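Local coordinates for ABC transporter, solute-binding protein (Staphylococcus aureus, PDB 6LKK) that binds glucose 6-phosphate as an extracellular sensor lipoprotein and takes part in signal transmission in a two-component system, at residues Ile102-Asp107 with Tyr182-Ser187; Arg245-Phe250 with Lys257-Gln262. One frame throughout, in Å; residues are numbered along the deposited sequence.

Contact 1 of 2, residues Ile102-Asp107 with Tyr182-Ser187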
loop_
_atom_site.group_PDB
_atom_site.type_symbol
_atom_site.label_atom_id
_atom_site.label_comp_id
_atom_site.label_asym_id
_atom_site.label_seq_id
_atom_site.Cartn_x
_atom_site.Cartn_y
_atom_site.Cartn_z
ATOM N N ILE A 102 -10.793 -6.231 1.364
ATOM C CA ILE A 102 -12.135 -5.667 1.413
ATOM C C ILE A 102 -12.455 -5.373 2.869
ATOM O O ILE A 102 -12.187 -6.195 3.752
ATOM C CB ILE A 102 -13.165 -6.636 0.805
ATOM C CG1 ILE A 102 -12.884 -6.860 -0.679
ATOM C CG2 ILE A 102 -14.588 -6.108 1.008
ATOM C CD1 ILE A 102 -13.659 -8.015 -1.275
ATOM N N VAL A 103 -13.020 -4.201 3.131
ATOM C CA VAL A 103 -13.501 -3.854 4.461
ATOM C C VAL A 103 -15.018 -3.780 4.417
ATOM O O VAL A 103 -15.600 -3.237 3.471
ATOM C CB VAL A 103 -12.889 -2.537 4.977
ATOM C CG1 VAL A 103 -11.413 -2.749 5.303
ATOM C CG2 VAL A 103 -13.076 -1.412 3.969
ATOM N N VAL A 104 -15.653 -4.350 5.434
ATOM C CA VAL A 104 -17.103 -4.455 5.521
ATOM C C VAL A 104 -17.544 -3.829 6.833
ATOM O O VAL A 104 -16.910 -4.037 7.870
ATOM C CB VAL A 104 -17.561 -5.926 5.439
ATOM C CG1 VAL A 104 -19.078 -6.027 5.557
ATOM C CG2 VAL A 104 -17.069 -6.565 4.149
ATOM N N ASN A 105 -18.626 -3.056 6.788
ATOM C CA ASN A 105 -19.204 -2.518 8.014
ATOM C C ASN A 105 -20.079 -3.600 8.631
ATOM O O ASN A 105 -21.091 -4.001 8.047
ATOM C CB ASN A 105 -19.995 -1.242 7.741
ATOM C CG ASN A 105 -20.570 -0.638 9.012
ATOM O OD1 ASN A 105 -21.321 -1.292 9.735
ATOM N ND2 ASN A 105 -20.192 0.601 9.307
ATOM N N SER A 106 -19.679 -4.081 9.807
ATOM C CA SER A 106 -20.329 -5.223 10.433
ATOM C C SER A 106 -21.610 -4.854 11.171
ATOM O O SER A 106 -22.342 -5.757 11.589
ATOM C CB SER A 106 -19.351 -5.906 11.393
ATOM O OG SER A 106 -18.830 -4.984 12.335
ATOM N N ASP A 107 -21.901 -3.564 11.341
ATOM C CA ASP A 107 -23.196 -3.149 11.868
ATOM C C ASP A 107 -24.246 -3.012 10.776
ATOM O O ASP A 107 -25.432 -3.244 11.036
ATOM C CB ASP A 107 -23.068 -1.822 12.625
ATOM C CG ASP A 107 -22.589 -2.005 14.055
ATOM O OD1 ASP A 107 -22.458 -3.166 14.498
ATOM O OD2 ASP A 107 -22.348 -0.986 14.740
ATOM N N TYR A 182 -20.872 3.556 3.830
ATOM C CA TYR A 182 -20.878 2.494 2.839
ATOM C C TYR A 182 -20.891 1.147 3.544
ATOM O O TYR A 182 -20.375 1.004 4.656
ATOM C CB TYR A 182 -19.658 2.572 1.909
ATOM C CG TYR A 182 -19.594 3.833 1.081
ATOM C CD1 TYR A 182 -20.411 4.000 -0.031
ATOM C CD2 TYR A 182 -18.713 4.852 1.406
ATOM C CE1 TYR A 182 -20.352 5.153 -0.791
ATOM C CE2 TYR A 182 -18.650 6.008 0.653
ATOM C CZ TYR A 182 -19.469 6.153 -0.444
ATOM O OH TYR A 182 -19.408 7.303 -1.197
ATOM N N TYR A 183 -21.483 0.157 2.877
ATOM C CA TYR A 183 -21.504 -1.197 3.418
ATOM C C TYR A 183 -20.131 -1.849 3.352
ATOM O O TYR A 183 -19.791 -2.664 4.217
ATOM C CB TYR A 183 -22.522 -2.046 2.659
ATOM C CG TYR A 183 -23.944 -1.874 3.138
ATOM C CD1 TYR A 183 -24.515 -0.612 3.246
ATOM C CD2 TYR A 183 -24.718 -2.974 3.476
ATOM C CE1 TYR A 183 -25.815 -0.453 3.685
ATOM C CE2 TYR A 183 -26.019 -2.826 3.913
ATOM C CZ TYR A 183 -26.562 -1.564 4.014
ATOM O OH TYR A 183 -27.859 -1.412 4.450
ATOM N N ALA A 184 -19.334 -1.514 2.342
ATOM C CA ALA A 184 -18.035 -2.146 2.174
ATOM C C ALA A 184 -17.181 -1.285 1.257
ATOM O O ALA A 184 -17.678 -0.385 0.577
ATOM C CB ALA A 184 -18.172 -3.570 1.618
ATOM N N GLY A 185 -15.882 -1.573 1.251
ATOM C CA GLY A 185 -14.960 -0.810 0.432
ATOM C C GLY A 185 -13.683 -1.577 0.175
ATOM O O GLY A 185 -13.403 -2.599 0.804
ATOM N N LEU A 186 -12.902 -1.054 -0.770
ATOM C CA LEU A 186 -11.624 -1.643 -1.154
ATOM C C LEU A 186 -10.498 -0.851 -0.499
ATOM O O LEU A 186 -10.312 0.334 -0.794
ATOM C CB LEU A 186 -11.473 -1.656 -2.673
ATOM C CG LEU A 186 -12.559 -2.396 -3.457
ATOM C CD1 LEU A 186 -12.130 -2.537 -4.906
ATOM C CD2 LEU A 186 -12.866 -3.761 -2.860
ATOM N N SER A 187 -9.748 -1.509 0.378
ATOM C CA SER A 187 -8.783 -0.837 1.241
ATOM C C SER A 187 -7.508 -1.674 1.280
ATOM O O SER A 187 -7.230 -2.481 0.385
ATOM C CB SER A 187 -9.400 -0.609 2.632
ATOM O OG SER A 187 -8.496 0.041 3.504
#

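Contact 2 of 2, residues Arg245-Phe250 with Lys257-Gln262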
loop_
_atom_site.group_PDB
_atom_site.type_symbol
_atom_site.label_atom_id
_atom_site.label_comp_id
_atom_site.label_asym_id
_atom_site.label_seq_id
_atom_site.Cartn_x
_atom_site.Cartn_y
_atom_site.Cartn_z
ATOM N N ARG A 245 9.951 -4.131 15.238
ATOM C CA ARG A 245 9.089 -3.197 15.954
ATOM C C ARG A 245 7.789 -2.954 15.198
ATOM O O ARG A 245 6.717 -2.865 15.807
ATOM C CB ARG A 245 9.820 -1.873 16.182
ATOM C CG ARG A 245 10.776 -1.861 17.365
ATOM C CD ARG A 245 11.462 -0.508 17.472
ATOM N NE ARG A 245 12.906 -0.611 17.272
ATOM C CZ ARG A 245 13.677 0.368 16.807
ATOM N NH1 ARG A 245 13.156 1.542 16.469
ATOM N NH2 ARG A 245 14.980 0.168 16.668
ATOM N N LEU A 246 7.863 -2.830 13.870
ATOM C CA LEU A 246 6.654 -2.616 13.082
ATOM C C LEU A 246 5.740 -3.833 13.135
ATOM O O LEU A 246 4.514 -3.694 13.204
ATOM C CB LEU A 246 7.025 -2.281 11.637
ATOM C CG LEU A 246 7.706 -0.927 11.427
ATOM C CD1 LEU A 246 8.256 -0.807 10.015
ATOM C CD2 LEU A 246 6.725 0.204 11.713
ATOM N N VAL A 247 6.317 -5.034 13.101
ATOM C CA VAL A 247 5.519 -6.250 13.230
ATOM C C VAL A 247 4.843 -6.295 14.594
ATOM O O VAL A 247 3.631 -6.525 14.703
ATOM C CB VAL A 247 6.403 -7.489 12.996
ATOM C CG1 VAL A 247 5.669 -8.771 13.365
ATOM C CG2 VAL A 247 6.858 -7.544 11.546
ATOM N N ALA A 248 5.618 -6.073 15.658
ATOM C CA ALA A 248 5.083 -6.204 17.009
ATOM C C ALA A 248 3.963 -5.206 17.268
ATOM O O ALA A 248 2.929 -5.560 17.846
ATOM C CB ALA A 248 6.205 -6.023 18.031
ATOM N N GLU A 249 4.146 -3.955 16.846
ATOM C CA GLU A 249 3.198 -2.911 17.210
ATOM C C GLU A 249 1.992 -2.859 16.280
ATOM O O GLU A 249 0.886 -2.551 16.736
ATOM C CB GLU A 249 3.896 -1.551 17.231
ATOM C CG GLU A 249 2.952 -0.389 17.505
ATOM C CD GLU A 249 3.683 0.883 17.894
ATOM O OE1 GLU A 249 3.004 1.883 18.211
ATOM O OE2 GLU A 249 4.932 0.883 17.886
ATOM N N PHE A 250 2.172 -3.162 14.992
ATOM C CA PHE A 250 1.124 -2.949 14.000
ATOM C C PHE A 250 0.643 -4.214 13.305
ATOM O O PHE A 250 -0.240 -4.124 12.445
ATOM C CB PHE A 250 1.608 -1.970 12.922
ATOM C CG PHE A 250 1.929 -0.602 13.439
ATOM C CD1 PHE A 250 0.926 0.332 13.634
ATOM C CD2 PHE A 250 3.237 -0.239 13.707
ATOM C CE1 PHE A 250 1.222 1.598 14.099
ATOM C CE2 PHE A 250 3.540 1.025 14.172
ATOM C CZ PHE A 250 2.532 1.945 14.368
ATOM N N LYS A 257 13.571 -12.087 6.393
ATOM C CA LYS A 257 13.469 -13.477 6.829
ATOM C C LYS A 257 13.618 -13.616 8.337
ATOM O O LYS A 257 13.039 -14.533 8.932
ATOM C CB LYS A 257 14.545 -14.324 6.146
ATOM C CG LYS A 257 14.463 -14.412 4.634
ATOM C CD LYS A 257 15.803 -14.866 4.068
ATOM C CE LYS A 257 15.652 -15.904 2.973
ATOM N NZ LYS A 257 16.982 -16.293 2.421
ATOM N N ASP A 258 14.401 -12.740 8.970
ATOM C CA ASP A 258 14.770 -12.884 10.373
ATOM C C ASP A 258 13.884 -12.055 11.295
ATOM O O ASP A 258 14.329 -11.622 12.364
ATOM C CB ASP A 258 16.241 -12.515 10.578
ATOM C CG ASP A 258 16.572 -11.115 10.095
ATOM O OD1 ASP A 258 15.664 -10.422 9.594
ATOM O OD2 ASP A 258 17.748 -10.707 10.210
ATOM N N VAL A 259 12.631 -11.838 10.906
ATOM C CA VAL A 259 11.683 -11.055 11.688
ATOM C C VAL A 259 10.418 -11.878 11.884
ATOM O O VAL A 259 9.984 -12.597 10.976
ATOM C CB VAL A 259 11.366 -9.708 11.006
ATOM C CG1 VAL A 259 10.211 -8.995 11.703
ATOM C CG2 VAL A 259 12.606 -8.828 10.999
ATOM N N SER A 260 9.827 -11.760 13.071
ATOM C CA SER A 260 8.638 -12.528 13.411
ATOM C C SER A 260 7.516 -12.287 12.410
ATOM O O SER A 260 7.440 -11.241 11.758
ATOM C CB SER A 260 8.141 -12.153 14.808
ATOM O OG SER A 260 9.115 -12.426 15.793
ATOM N N GLU A 261 6.639 -13.280 12.303
ATOM C CA GLU A 261 5.329 -13.126 11.693
ATOM C C GLU A 261 4.303 -12.969 12.807
ATOM O O GLU A 261 4.282 -13.764 13.753
ATOM C CB GLU A 261 4.983 -14.329 10.816
ATOM C CG GLU A 261 5.919 -14.529 9.638
ATOM C CD GLU A 261 5.680 -15.843 8.916
ATOM O OE1 GLU A 261 4.711 -16.552 9.262
ATOM O OE2 GLU A 261 6.467 -16.172 8.004
ATOM N N GLN A 262 3.469 -11.939 12.705
ATOM C CA GLN A 262 2.455 -11.660 13.709
ATOM C C GLN A 262 1.180 -11.229 13.003
ATOM O O GLN A 262 1.219 -10.355 12.134
ATOM C CB GLN A 262 2.927 -10.569 14.674
ATOM C CG GLN A 262 2.011 -10.321 15.856
ATOM C CD GLN A 262 2.513 -9.195 16.739
ATOM O OE1 GLN A 262 3.595 -9.286 17.323
ATOM N NE2 GLN A 262 1.740 -8.121 16.830
#

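Contact 1 of 2, residues Ile102-Asp107 with Tyr182-Ser187
Val103 O takes a short CA-H...O contact from Ala184 CA at 3.0 Å, with Ala184 CB only 3.2 Å away, beside the hydrogen bond from Gly185 N. The adjoining non-hydrogen-bonded pair, Val104 with Ala184, is drawn in to 4.2 Å between CA atoms. Around it the antiparallel ladder is ordinary: Val103 and Gly185 exchange two backbone bonds, and Asn105 N adds a third to Tyr183 O, at 2.8 Å. Val103 CG2, lying between its own N and carbonyl carbon, sits 3.4 Å from Gly185 O, while both methyls of Val103 touch Ser187 CB. On the other face Ile102 and Leu186 run side by side, Ile102 CG1 against Leu186 CD2 at 3.8 Å, and Val104 CG2 meets Ala184 CB. At the strand end the amide of Asn105, with CG anti to N (chi1 -178°), reaches forward along its own chain, OD1 accepting from Asp107 N in an Asx turn and also from Leu108 N. Its ND2 reaches Val177 O of helix 170-178, whose Ile174 and Val177 also cover Val103. In this periplasmic-binding-protein fold, strand 92-105 lies between strands 184-188 and 202-205 (backbone bonds Ile102 with Val205, Val104 with Ser203), and strand 129-132 continues the sheet beyond 184-188.

Contact 2 of 2, residues Arg245-Phe250 with Lys257-Gln262
Gln262 reaches across the last turn of helix 240-250 to the carbonyl of Ala248, donating from NE2 to Ala248 O at 3.0 Å with a fairly straight N-H...O angle of 158°. The donor stands above the carbonyl plane and well to one side of the C=O direction, so the bond does not follow a lone pair. NE2 also comes near Val247 O, but there the angle is too poor for a bond. NE2 is also hydrogen-bonded to OD1 of Asp251, its stronger partner, and so joins a late helix carbonyl to the residue just after the helix. A fully stretched side chain makes this span possible: CG is anti to N (chi1 -173°), the chain stays extended beyond it, and the twist about CG-CD (chi3 -63°) turns NE2 to the carbonyls, leaving OE1 3.4 Å from Ala248 CA. On the way, Gln262 CB packs on Val247 CG1 at 3.5 Å. Val247 is the apolar centre of the contact: both methyls lie near Ser260 O, CG1 at 3.4 Å, and CG2 also meets Val259 CG1 at 3.7 Å, the two side chains overlapping alongside, running opposite ways. The backbone N of Ser260 donates to OE1 of Gln244, about one helical turn before Val247. The loop thus packs back along the C-terminal turn of helix 240-250. Val247 and Val259 both touch Ser254 of strand 253-254, while Leu246 and Phe250 face helix 11-25, packing on Ile17 and Leu13.

In the fold
Contact 1 closes along the chain before contact 2 opens; their centres are 26 Å apart and their nearest atoms about 13 Å, so they do not touch. They are linked through strand 92-105, which supplies one side of contact 1 and pairs with strand 253-254, between the two segments of contact 2. A second thread is Gln190, just beyond strand 184-188, whose NE2 bonds to Phe250 O. Contact 1 lies near the sugar phosphate: the side chain of Ser187 is about 8 Å from bound glucose 6-phosphate and about 5 Å from the side chains of Thr139 and Thr170, which bind it. Contact 2 is structural packing away from that pocket.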